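Local coordinates for designed helical repeat protein (Synthetic construct, PDB 5CWQ) that has no known biological activity, having been designed computationally to fold into a compact array of repeated, antiparallel-packed helices, at residues D32-E35 with L36-L40; S138-A141 with R142-D146; K193-E196 with S197-Q201; E219-R222 with H223-C227. All coordinates share one frame; numbering follows the deposited sequence.

Contact 1 of 4, residues D32-E35 with L36-L40; sequences DLKE and LAEAL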
loop_
_atom_site.group_PDB
_atom_site.type_symbol
_atom_site.label_atom_id
_atom_site.label_comp_id
_atom_site.label_asym_id
_atom_site.label_seq_id
_atom_site.Cartn_x
_atom_site.Cartn_y
_atom_site.Cartn_z
ATOM N N ASP A 32 4.832 -15.366 16.102
ATOM C CA ASP A 32 5.409 -14.028 16.024
ATOM C C ASP A 32 4.706 -13.210 14.937
ATOM O O ASP A 32 5.109 -13.225 13.773
ATOM C CB ASP A 32 6.913 -14.118 15.747
ATOM C CG ASP A 32 7.640 -12.812 16.013
ATOM O OD1 ASP A 32 6.981 -11.752 16.067
ATOM O OD2 ASP A 32 8.878 -12.849 16.169
ATOM N N LEU A 33 3.654 -12.495 15.327
ATOM C CA LEU A 33 2.827 -11.762 14.371
ATOM C C LEU A 33 3.561 -10.589 13.727
ATOM O O LEU A 33 3.326 -10.271 12.560
ATOM C CB LEU A 33 1.553 -11.250 15.049
ATOM C CG LEU A 33 0.615 -12.299 15.650
ATOM C CD1 LEU A 33 -0.656 -11.627 16.148
ATOM C CD2 LEU A 33 0.279 -13.395 14.652
ATOM N N LYS A 34 4.442 -9.941 14.483
ATOM C CA LYS A 34 5.185 -8.800 13.958
ATOM C C LYS A 34 6.099 -9.223 12.811
ATOM O O LYS A 34 6.156 -8.558 11.774
ATOM C CB LYS A 34 6.003 -8.131 15.062
ATOM C CG LYS A 34 6.865 -6.980 14.564
ATOM C CD LYS A 34 7.457 -6.181 15.708
ATOM C CE LYS A 34 8.314 -5.036 15.193
ATOM N NZ LYS A 34 8.804 -4.162 16.293
ATOM N N GLU A 35 6.814 -10.328 13.000
ATOM C CA GLU A 35 7.674 -10.862 11.950
ATOM C C GLU A 35 6.833 -11.377 10.789
ATOM O O GLU A 35 7.228 -11.275 9.628
ATOM C CB GLU A 35 8.564 -11.980 12.493
ATOM C CG GLU A 35 9.693 -11.492 13.385
ATOM C CD GLU A 35 10.654 -12.600 13.768
ATOM O OE1 GLU A 35 10.348 -13.779 13.486
ATOM O OE2 GLU A 35 11.715 -12.293 14.351
ATOM N N LEU A 36 5.672 -11.934 11.115
ATOM C CA LEU A 36 4.742 -12.417 10.103
ATOM C C LEU A 36 4.236 -11.252 9.263
ATOM O O LEU A 36 4.220 -11.321 8.034
ATOM C CB LEU A 36 3.575 -13.156 10.763
ATOM C CG LEU A 36 2.405 -13.569 9.868
ATOM C CD1 LEU A 36 2.877 -14.413 8.703
ATOM C CD2 LEU A 36 1.361 -14.321 10.681
ATOM N N ALA A 37 3.836 -10.179 9.938
ATOM C CA ALA A 37 3.336 -8.982 9.272
ATOM C C ALA A 37 4.403 -8.355 8.381
ATOM O O ALA A 37 4.116 -7.915 7.265
ATOM C CB ALA A 37 2.851 -7.974 10.305
ATOM N N GLU A 38 5.635 -8.315 8.875
ATOM C CA GLU A 38 6.748 -7.758 8.115
ATOM C C GLU A 38 7.043 -8.605 6.884
ATOM O O GLU A 38 7.394 -8.080 5.828
ATOM C CB GLU A 38 7.995 -7.650 8.993
ATOM C CG GLU A 38 7.924 -6.522 10.012
ATOM C CD GLU A 38 9.053 -6.566 11.025
ATOM O OE1 GLU A 38 9.784 -7.578 11.066
ATOM O OE2 GLU A 38 9.205 -5.586 11.781
ATOM N N ALA A 39 6.894 -9.918 7.026
ATOM C CA ALA A 39 7.114 -10.835 5.917
ATOM C C ALA A 39 6.046 -10.646 4.842
ATOM O O ALA A 39 6.331 -10.742 3.649
ATOM C CB ALA A 39 7.120 -12.274 6.413
ATOM N N LEU A 40 4.818 -10.366 5.270
ATOM C CA LEU A 40 3.709 -10.168 4.342
ATOM C C LEU A 40 3.875 -8.864 3.565
ATOM O O LEU A 40 3.452 -8.766 2.413
ATOM C CB LEU A 40 2.372 -10.179 5.091
ATOM C CG LEU A 40 1.937 -11.536 5.657
ATOM C CD1 LEU A 40 0.679 -11.392 6.500
ATOM C CD2 LEU A 40 1.717 -12.559 4.548
#
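The carboxylate of Glu-38 is the flat group that does the touching here, and it meets the aliphatic part of Lys-34 one turn earlier. OE2 of Glu-38 lies 3.6 Å from CE of Lys-34, and its OE1 is 4.0 Å from CA of Glu-35. The two side chains cross at an angle; NZ of Lys-34 and OE2 of Glu-38 are separated by 4.7 Å, and the ammonium makes a salt bridge with Glu-91. Because CG of Glu-38 stands anti to its carbonyl carbon (chi1 -74°), the extended chain leans over the preceding turn, with CG 3.2 Å from Lys-34 O. Shortening this residue to an alanine removes the carboxylate, and the methylenes of Lys-34 would probably lose that neighbour and its ammonium a nearby negative charge. The second carboxylate, of Glu-35, is engaged by Arg-30 in a salt bridge. Asp-32 sits at the N-cap of helix 33-57, where its OD1 accepts a weak but straight bond from Glu-35 N (3.4 Å, 170°), and Leu-36 N closes the first turn on Asp-32 O. On the inner side CD2 of Leu-33 meets CD2 of Leu-36 at 4.2 Å, facing helix 60-86. The chemistry is that of an amphipathic helix start: a capped amino end, whose acidic side chains would suit the helix dipole, a leucine side turned inward, and an outer side where Lys-34 and Glu-35 find their partners in Glu-91 and Arg-30.

Contact 2 of 4, residues S138-A141 with R142-D146; sequences SEEA and REQGD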
loop_
_atom_site.group_PDB
_atom_site.type_symbol
_atom_site.label_atom_id
_atom_site.label_comp_id
_atom_site.label_asym_id
_atom_site.label_seq_id
_atom_site.Cartn_x
_atom_site.Cartn_y
_atom_site.Cartn_z
ATOM N N SER A 138 -4.357 5.713 12.822
ATOM C CA SER A 138 -3.550 6.926 12.896
ATOM C C SER A 138 -4.104 7.885 13.946
ATOM O O SER A 138 -3.343 8.549 14.652
ATOM C CB SER A 138 -3.485 7.619 11.531
ATOM O OG SER A 138 -4.758 8.098 11.136
ATOM N N GLU A 139 -5.427 7.953 14.047
ATOM C CA GLU A 139 -6.071 8.789 15.049
ATOM C C GLU A 139 -5.774 8.266 16.451
ATOM O O GLU A 139 -5.443 9.036 17.353
ATOM C CB GLU A 139 -7.581 8.847 14.812
ATOM C CG GLU A 139 -7.980 9.618 13.562
ATOM C CD GLU A 139 -9.440 9.424 13.196
ATOM O OE1 GLU A 139 -10.209 8.935 14.050
ATOM O OE2 GLU A 139 -9.816 9.756 12.052
ATOM N N GLU A 140 -5.884 6.952 16.622
ATOM C CA GLU A 140 -5.632 6.318 17.912
ATOM C C GLU A 140 -4.173 6.470 18.335
ATOM O O GLU A 140 -3.881 6.744 19.498
ATOM C CB GLU A 140 -6.009 4.835 17.858
ATOM C CG GLU A 140 -5.777 4.083 19.163
ATOM C CD GLU A 140 -6.179 2.623 19.073
ATOM O OE1 GLU A 140 -6.685 2.208 18.010
ATOM O OE2 GLU A 140 -5.989 1.891 20.068
ATOM N N ALA A 141 -3.260 6.283 17.388
ATOM C CA ALA A 141 -1.834 6.402 17.671
ATOM C C ALA A 141 -1.479 7.837 18.045
ATOM O O ALA A 141 -0.676 8.079 18.948
ATOM C CB ALA A 141 -1.013 5.944 16.471
ATOM N N ARG A 142 -2.091 8.786 17.345
ATOM C CA ARG A 142 -1.836 10.202 17.571
ATOM C C ARG A 142 -2.315 10.647 18.951
ATOM O O ARG A 142 -1.688 11.490 19.596
ATOM C CB ARG A 142 -2.515 11.028 16.477
ATOM C CG ARG A 142 -2.634 12.507 16.777
ATOM C CD ARG A 142 -2.641 13.320 15.494
ATOM N NE ARG A 142 -1.292 13.757 15.133
ATOM C CZ ARG A 142 -0.834 13.878 13.889
ATOM N NH1 ARG A 142 -1.604 13.588 12.847
ATOM N NH2 ARG A 142 0.410 14.289 13.689
ATOM N N GLU A 143 -3.425 10.074 19.403
ATOM C CA GLU A 143 -3.984 10.401 20.708
ATOM C C GLU A 143 -3.224 9.695 21.832
ATOM O O GLU A 143 -3.206 10.167 22.968
ATOM C CB GLU A 143 -5.468 10.029 20.753
ATOM C CG GLU A 143 -6.336 10.868 19.816
ATOM C CD GLU A 143 -7.728 10.290 19.609
ATOM O OE1 GLU A 143 -8.060 9.271 20.252
ATOM O OE2 GLU A 143 -8.493 10.862 18.803
ATOM N N GLN A 144 -2.598 8.568 21.505
ATOM C CA GLN A 144 -1.824 7.796 22.477
ATOM C C GLN A 144 -0.350 8.203 22.489
ATOM O O GLN A 144 0.422 7.740 23.329
ATOM C CB GLN A 144 -1.940 6.299 22.180
ATOM C CG GLN A 144 -3.296 5.698 22.518
ATOM C CD GLN A 144 -3.373 4.219 22.191
ATOM O OE1 GLN A 144 -2.516 3.681 21.489
ATOM N NE2 GLN A 144 -4.401 3.552 22.703
ATOM N N GLY A 145 0.040 9.060 21.552
ATOM C CA GLY A 145 1.412 9.528 21.474
ATOM C C GLY A 145 2.377 8.484 20.941
ATOM O O GLY A 145 3.580 8.561 21.193
ATOM N N ASP A 146 1.854 7.502 20.208
ATOM C CA ASP A 146 2.690 6.470 19.603
ATOM C C ASP A 146 3.129 6.906 18.204
ATOM O O ASP A 146 2.448 6.643 17.214
ATOM C CB ASP A 146 1.942 5.137 19.546
ATOM C CG ASP A 146 2.873 3.955 19.354
ATOM O OD1 ASP A 146 3.949 4.132 18.742
ATOM O OD2 ASP A 146 2.530 2.847 19.819
#
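A C-terminal helix cap ends helix 117-144 here, with the positive-phi glycine and six-to-one backbone bond characteristic of a Schellman motif. Asp-146 N reaches back to Ala-141 O at 2.9 Å, and the reversal passes through Gly-145, whose phi of 74° a residue with a side chain would adopt less readily. Gln-144 N still holds Glu-140 O in the last regular turn and adds a weak bond to Ala-141 O, so Ala-141 O accepts from Asp-146 N and, weakly, from Gln-144 N. The methyl of Ala-141 lies against the turn, its CB 4.3 Å from CB of Asp-146, and also meets Val-149 of the next helix. Asp-146 in turn is the N-cap of helix 147-171, its OD1 making a weak bond to Val-149 N; one short turn therefore closes one helix and opens the next. On the outer side Glu-140 and Gln-144 run side by side toward Asp-90 of helix 90-114. The carboxylate of Glu-140 and the amide of Gln-144 are turned 75° apart, with NE2 of Gln-144 placed 3.8 Å from CG of Glu-140. With an alanine here in place of Glu-140, the amide of Gln-144 would probably lose the chain it rests along and be freer to turn. With CG anti to the backbone N (chi1 165°), Arg-142 heads out on a different flank, where its NH1 makes a long, weak ion pair with Glu-190. The helix backbone sets CB of Arg-142 3.2 Å from Ser-138 O.

Contact 3 of 4, residues K193-E196 with S197-Q201; sequences KVKE and SAEEQ. With EDO (1,2-ethanediol), chain G.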
loop_
_atom_site.group_PDB
_atom_site.type_symbol
_atom_site.label_atom_id
_atom_site.label_comp_id
_atom_site.label_asym_id
_atom_site.label_seq_id
_atom_site.Cartn_x
_atom_site.Cartn_y
_atom_site.Cartn_z
ATOM N N LYS A 193 4.689 16.770 8.896
ATOM C CA LYS A 193 4.712 17.252 10.275
ATOM C C LYS A 193 5.273 16.191 11.215
ATOM O O LYS A 193 6.065 16.500 12.107
ATOM C CB LYS A 193 3.309 17.664 10.731
ATOM C CG LYS A 193 2.764 18.901 10.037
ATOM C CD LYS A 193 1.544 19.448 10.767
ATOM C CE LYS A 193 0.686 20.323 9.866
ATOM N NZ LYS A 193 -0.586 19.642 9.485
ATOM N N VAL A 194 4.859 14.943 11.017
ATOM C CA VAL A 194 5.383 13.833 11.802
ATOM C C VAL A 194 6.892 13.718 11.588
ATOM O O VAL A 194 7.646 13.491 12.534
ATOM C CB VAL A 194 4.687 12.499 11.434
ATOM C CG1 VAL A 194 5.394 11.315 12.076
ATOM C CG2 VAL A 194 3.226 12.530 11.865
ATOM N N LYS A 195 7.322 13.884 10.341
ATOM C CA LYS A 195 8.742 13.831 10.001
ATOM C C LYS A 195 9.534 14.923 10.719
ATOM O O LYS A 195 10.610 14.667 11.261
ATOM C CB LYS A 195 8.930 13.957 8.486
ATOM C CG LYS A 195 10.384 13.989 8.027
ATOM C CD LYS A 195 10.495 14.342 6.550
ATOM C CE LYS A 195 10.142 15.798 6.291
ATOM N NZ LYS A 195 10.256 16.149 4.852
ATOM N N GLU A 196 8.999 16.141 10.717
ATOM C CA GLU A 196 9.684 17.281 11.319
ATOM C C GLU A 196 9.730 17.177 12.842
ATOM O O GLU A 196 10.711 17.584 13.466
ATOM C CB GLU A 196 9.005 18.583 10.898
ATOM C CG GLU A 196 9.209 18.913 9.429
ATOM C CD GLU A 196 8.351 20.070 8.955
ATOM O OE1 GLU A 196 7.469 20.517 9.720
ATOM O OE2 GLU A 196 8.560 20.533 7.815
ATOM N N SER A 197 8.670 16.636 13.436
ATOM C CA SER A 197 8.633 16.421 14.879
ATOM C C SER A 197 9.641 15.350 15.285
ATOM O O SER A 197 10.289 15.457 16.327
ATOM C CB SER A 197 7.228 16.021 15.332
ATOM O OG SER A 197 6.336 17.119 15.259
ATOM N N ALA A 198 9.769 14.316 14.459
ATOM C CA ALA A 198 10.728 13.247 14.711
ATOM C C ALA A 198 12.158 13.771 14.597
ATOM O O ALA A 198 13.012 13.465 15.433
ATOM C CB ALA A 198 10.506 12.098 13.745
ATOM N N GLU A 199 12.414 14.554 13.553
ATOM C CA GLU A 199 13.710 15.201 13.373
ATOM C C GLU A 199 14.053 16.051 14.586
ATOM O O GLU A 199 15.202 16.093 15.023
ATOM C CB GLU A 199 13.714 16.068 12.111
ATOM C CG GLU A 199 13.805 15.275 10.817
ATOM C CD GLU A 199 13.682 16.143 9.578
ATOM O OE1 GLU A 199 13.619 17.382 9.713
ATOM O OE2 GLU A 199 13.646 15.582 8.464
ATOM N N GLU A 200 13.044 16.723 15.125
ATOM C CA GLU A 200 13.230 17.599 16.274
ATOM C C GLU A 200 13.651 16.815 17.514
ATOM O O GLU A 200 14.403 17.319 18.348
ATOM C CB GLU A 200 11.943 18.373 16.557
ATOM C CG GLU A 200 12.107 19.492 17.545
ATOM C CD GLU A 200 10.854 20.325 17.677
ATOM O OE1 GLU A 200 9.761 19.800 17.386
ATOM O OE2 GLU A 200 10.964 21.507 18.059
ATOM N N GLN A 201 13.168 15.581 17.624
ATOM C CA GLN A 201 13.445 14.744 18.788
ATOM C C GLN A 201 14.597 13.777 18.543
ATOM O O GLN A 201 15.022 13.067 19.454
ATOM C CB GLN A 201 12.193 13.957 19.185
ATOM C CG GLN A 201 11.014 14.828 19.576
ATOM C CD GLN A 201 11.309 15.712 20.772
ATOM O OE1 GLN A 201 12.167 15.397 21.598
ATOM N NE2 GLN A 201 10.600 16.830 20.868
HETATM C C1 EDO G . 12.305 19.179 23.440
HETATM O O1 EDO G . 11.394 18.080 23.553
HETATM C C2 EDO G . 11.695 20.260 22.561
HETATM O O2 EDO G . 10.518 20.777 23.188
HETATM O O HOH W 1 6.101 19.074 13.392
#
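A water clips Ser-197 to Lys-193, one turn back, sitting beside the helix backbone. It donates to Lys-193 O at 2.9 Å and is hydrogen-bonded to OG of Ser-197 at 2.7 Å. The serine is modelled in two positions, so the bridge may hold for only one of them and should be read with that caution. Lys-193 O is thus gripped twice, because Ser-197 N also bonds to it at 2.9 Å in the regular helical pattern. All this happens near the C-terminal end of helix 174-201, one of the long helices of the repeat array, whose buried side carries Val-194 against helix 147-171 and Ala-198 against Val-206 of helix 204-230. On another flank Lys-195 and Glu-199 lie alongside each other, pointing the same way. OE2 of Glu-199 comes to 3.7 Å from CG of Lys-195, a contact with the alkyl chain and not with the charge. A bend at chi3 (71°) carries the ammonium of Lys-195 off to a salt bridge with Glu-214, which leaves its NZ 5.0 Å from OE2 of Glu-199. At the helix end Gln-201 takes hold of a 1,2-ethanediol, probably from the crystallisation liquor: its NE2 donates to O1 of the diol (3.1 Å, 157°), and OE1 accepts weakly from the same hydroxyl.

Contact 4 of 4, residues E219-R222 with H223-C227; sequences EARR and HVQEC. With PO4 (phosphate ion), chain F.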
loop_
_atom_site.group_PDB
_atom_site.type_symbol
_atom_site.label_atom_id
_atom_site.label_comp_id
_atom_site.label_asym_id
_atom_site.label_seq_id
_atom_site.Cartn_x
_atom_site.Cartn_y
_atom_site.Cartn_z
ATOM N N GLU A 219 3.616 11.078 -4.826
ATOM C CA GLU A 219 3.466 10.326 -6.069
ATOM C C GLU A 219 1.990 10.210 -6.437
ATOM O O GLU A 219 1.623 10.312 -7.606
ATOM C CB GLU A 219 4.087 8.931 -5.964
ATOM C CG GLU A 219 3.834 8.079 -7.216
ATOM C CD GLU A 219 4.615 6.777 -7.245
ATOM O OE1 GLU A 219 5.722 6.718 -6.674
ATOM O OE2 GLU A 219 4.120 5.807 -7.858
ATOM N N ALA A 220 1.149 9.989 -5.432
ATOM C CA ALA A 220 -0.288 9.883 -5.647
ATOM C C ALA A 220 -0.835 11.172 -6.246
ATOM O O ALA A 220 -1.644 11.145 -7.172
ATOM C CB ALA A 220 -0.996 9.561 -4.342
ATOM N N ARG A 221 -0.381 12.301 -5.713
ATOM C CA ARG A 221 -0.811 13.603 -6.201
ATOM C C ARG A 221 -0.332 13.827 -7.630
ATOM O O ARG A 221 -1.104 14.250 -8.488
ATOM C CB ARG A 221 -0.296 14.716 -5.289
ATOM C CG ARG A 221 -0.741 16.104 -5.714
ATOM C CD ARG A 221 -0.378 17.161 -4.684
ATOM N NE ARG A 221 1.059 17.217 -4.430
ATOM C CZ ARG A 221 1.684 18.247 -3.871
ATOM N NH1 ARG A 221 1.005 19.329 -3.508
ATOM N NH2 ARG A 221 2.995 18.201 -3.679
ATOM N N ARG A 222 0.940 13.536 -7.883
ATOM C CA ARG A 222 1.497 13.680 -9.222
ATOM C C ARG A 222 0.748 12.810 -10.228
ATOM O O ARG A 222 0.494 13.237 -11.354
ATOM C CB ARG A 222 2.986 13.320 -9.232
ATOM C CG ARG A 222 3.887 14.398 -8.654
ATOM C CD ARG A 222 5.351 14.128 -8.974
ATOM N NE ARG A 222 5.797 12.826 -8.479
ATOM C CZ ARG A 222 6.285 12.605 -7.260
ATOM N NH1 ARG A 222 6.396 13.596 -6.383
ATOM N NH2 ARG A 222 6.664 11.381 -6.914
ATOM N N HIS A 223 0.392 11.597 -9.814
ATOM C CA HIS A 223 -0.288 10.657 -10.699
ATOM C C HIS A 223 -1.630 11.220 -11.148
ATOM O O HIS A 223 -1.950 11.207 -12.333
ATOM C CB HIS A 223 -0.488 9.312 -10.001
ATOM C CG HIS A 223 -0.918 8.212 -10.920
ATOM N ND1 HIS A 223 -0.053 7.600 -11.803
ATOM C CD2 HIS A 223 -2.119 7.612 -11.096
ATOM C CE1 HIS A 223 -0.703 6.670 -12.481
ATOM N NE2 HIS A 223 -1.958 6.658 -12.072
ATOM N N VAL A 224 -2.407 11.717 -10.191
ATOM C CA VAL A 224 -3.701 12.322 -10.484
ATOM C C VAL A 224 -3.560 13.556 -11.369
ATOM O O VAL A 224 -4.303 13.723 -12.336
ATOM C CB VAL A 224 -4.432 12.724 -9.189
ATOM C CG1 VAL A 224 -5.695 13.511 -9.502
ATOM C CG2 VAL A 224 -4.769 11.492 -8.376
ATOM N N GLN A 225 -2.617 14.424 -11.022
ATOM C CA GLN A 225 -2.453 15.699 -11.711
ATOM C C GLN A 225 -1.925 15.539 -13.134
ATOM O O GLN A 225 -2.205 16.368 -13.998
ATOM C CB GLN A 225 -1.512 16.609 -10.918
ATOM C CG GLN A 225 -2.078 17.086 -9.591
ATOM C CD GLN A 225 -3.275 18.004 -9.759
ATOM O OE1 GLN A 225 -4.413 17.544 -9.866
ATOM N NE2 GLN A 225 -3.024 19.309 -9.785
ATOM N N GLU A 226 -1.161 14.477 -13.371
ATOM C CA GLU A 226 -0.502 14.274 -14.658
ATOM C C GLU A 226 -1.185 13.191 -15.493
ATOM O O GLU A 226 -0.805 12.953 -16.642
ATOM C CB GLU A 226 0.969 13.914 -14.438
ATOM C CG GLU A 226 1.759 14.991 -13.704
ATOM C CD GLU A 226 3.140 14.527 -13.286
ATOM O OE1 GLU A 226 3.462 13.339 -13.496
ATOM O OE2 GLU A 226 3.907 15.351 -12.744
ATOM N N CYS A 227 -2.190 12.544 -14.909
ATOM C CA CYS A 227 -2.903 11.449 -15.565
ATOM C C CYS A 227 -3.519 11.866 -16.899
ATOM O O CYS A 227 -4.260 12.848 -16.971
ATOM C CB CYS A 227 -3.997 10.910 -14.638
ATOM S SG CYS A 227 -5.119 9.731 -15.404
HETATM P P PO4 F . -0.156 20.460 -7.275
HETATM O O1 PO4 F . 1.254 20.971 -7.102
HETATM O O2 PO4 F . -0.743 21.018 -8.548
HETATM O O3 PO4 F . -0.997 20.895 -6.098
HETATM O O4 PO4 F . -0.137 18.953 -7.349
#
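Arg-222 lies alongside Glu-226, one turn further along helix 204-230, the last helix of the repeat array, and with His-223 it has the most surface buried in this contact. The chains point the same way without closing a salt bridge: OE2 of Glu-226 stops 4.2 Å from CB of Arg-222 and 5.3 Å from its NE, with carboxylate and guanidinium planes 47° apart. A bend at chi3 (-58°) folds the guanidinium of Arg-222 back along the helix, where CA of Glu-219 stands 3.4 Å above one face, toward the rim. The extended chain of Glu-226 lies over the backbone, with CG 3.2 Å from Arg-222 O, the carbonyl that its own N also bonds. His-223 departs on a different flank. Its CB rests 3.3 Å from Glu-219 O, and from there the imidazole runs to Glu-166 and Cys-169 of helix 147-171; that same helix is joined to this one by the disulfide between Cys-169 and Cys-227. On the far flank from the histidine, Arg-221 and Gln-225 line the place of a phosphate, probably from the crystallisation liquor, together with the hydroxyl of Tyr-181. Arg-221 meets the anion through its methylenes, CD lying 3.2 Å from O4 of the phosphate, while O1 lies above one guanidinium face, offset toward its rim. Gln-225, whose OE1 accepts from the backbone N of His-234 in the C-terminal tail, turns its NE2 to the anion and donates to phosphate O2 at 3.1 Å.

All four contacts are local, each within about two turns of one helix or at its end, and they are met in series along the chain. Contacts 2 and 3, at the C-terminal ends of two helices, have centres 15 Å apart and touch directly: NH2 of Arg-142 packs at 3.8 Å from CG2 of Val-194. Contact 1, at the start of helix 33-57, is centred 22 Å from contact 2 and 27 Å from contact 3. Contact 4 lies beyond the chain's centre from contact 1, with 31 Å between their centres, and about 11 Å separates its nearest atoms from those of contact 3. No active site is known; the diol at contact 3 and the phosphate at contact 4 probably come from the crystallisation liquor.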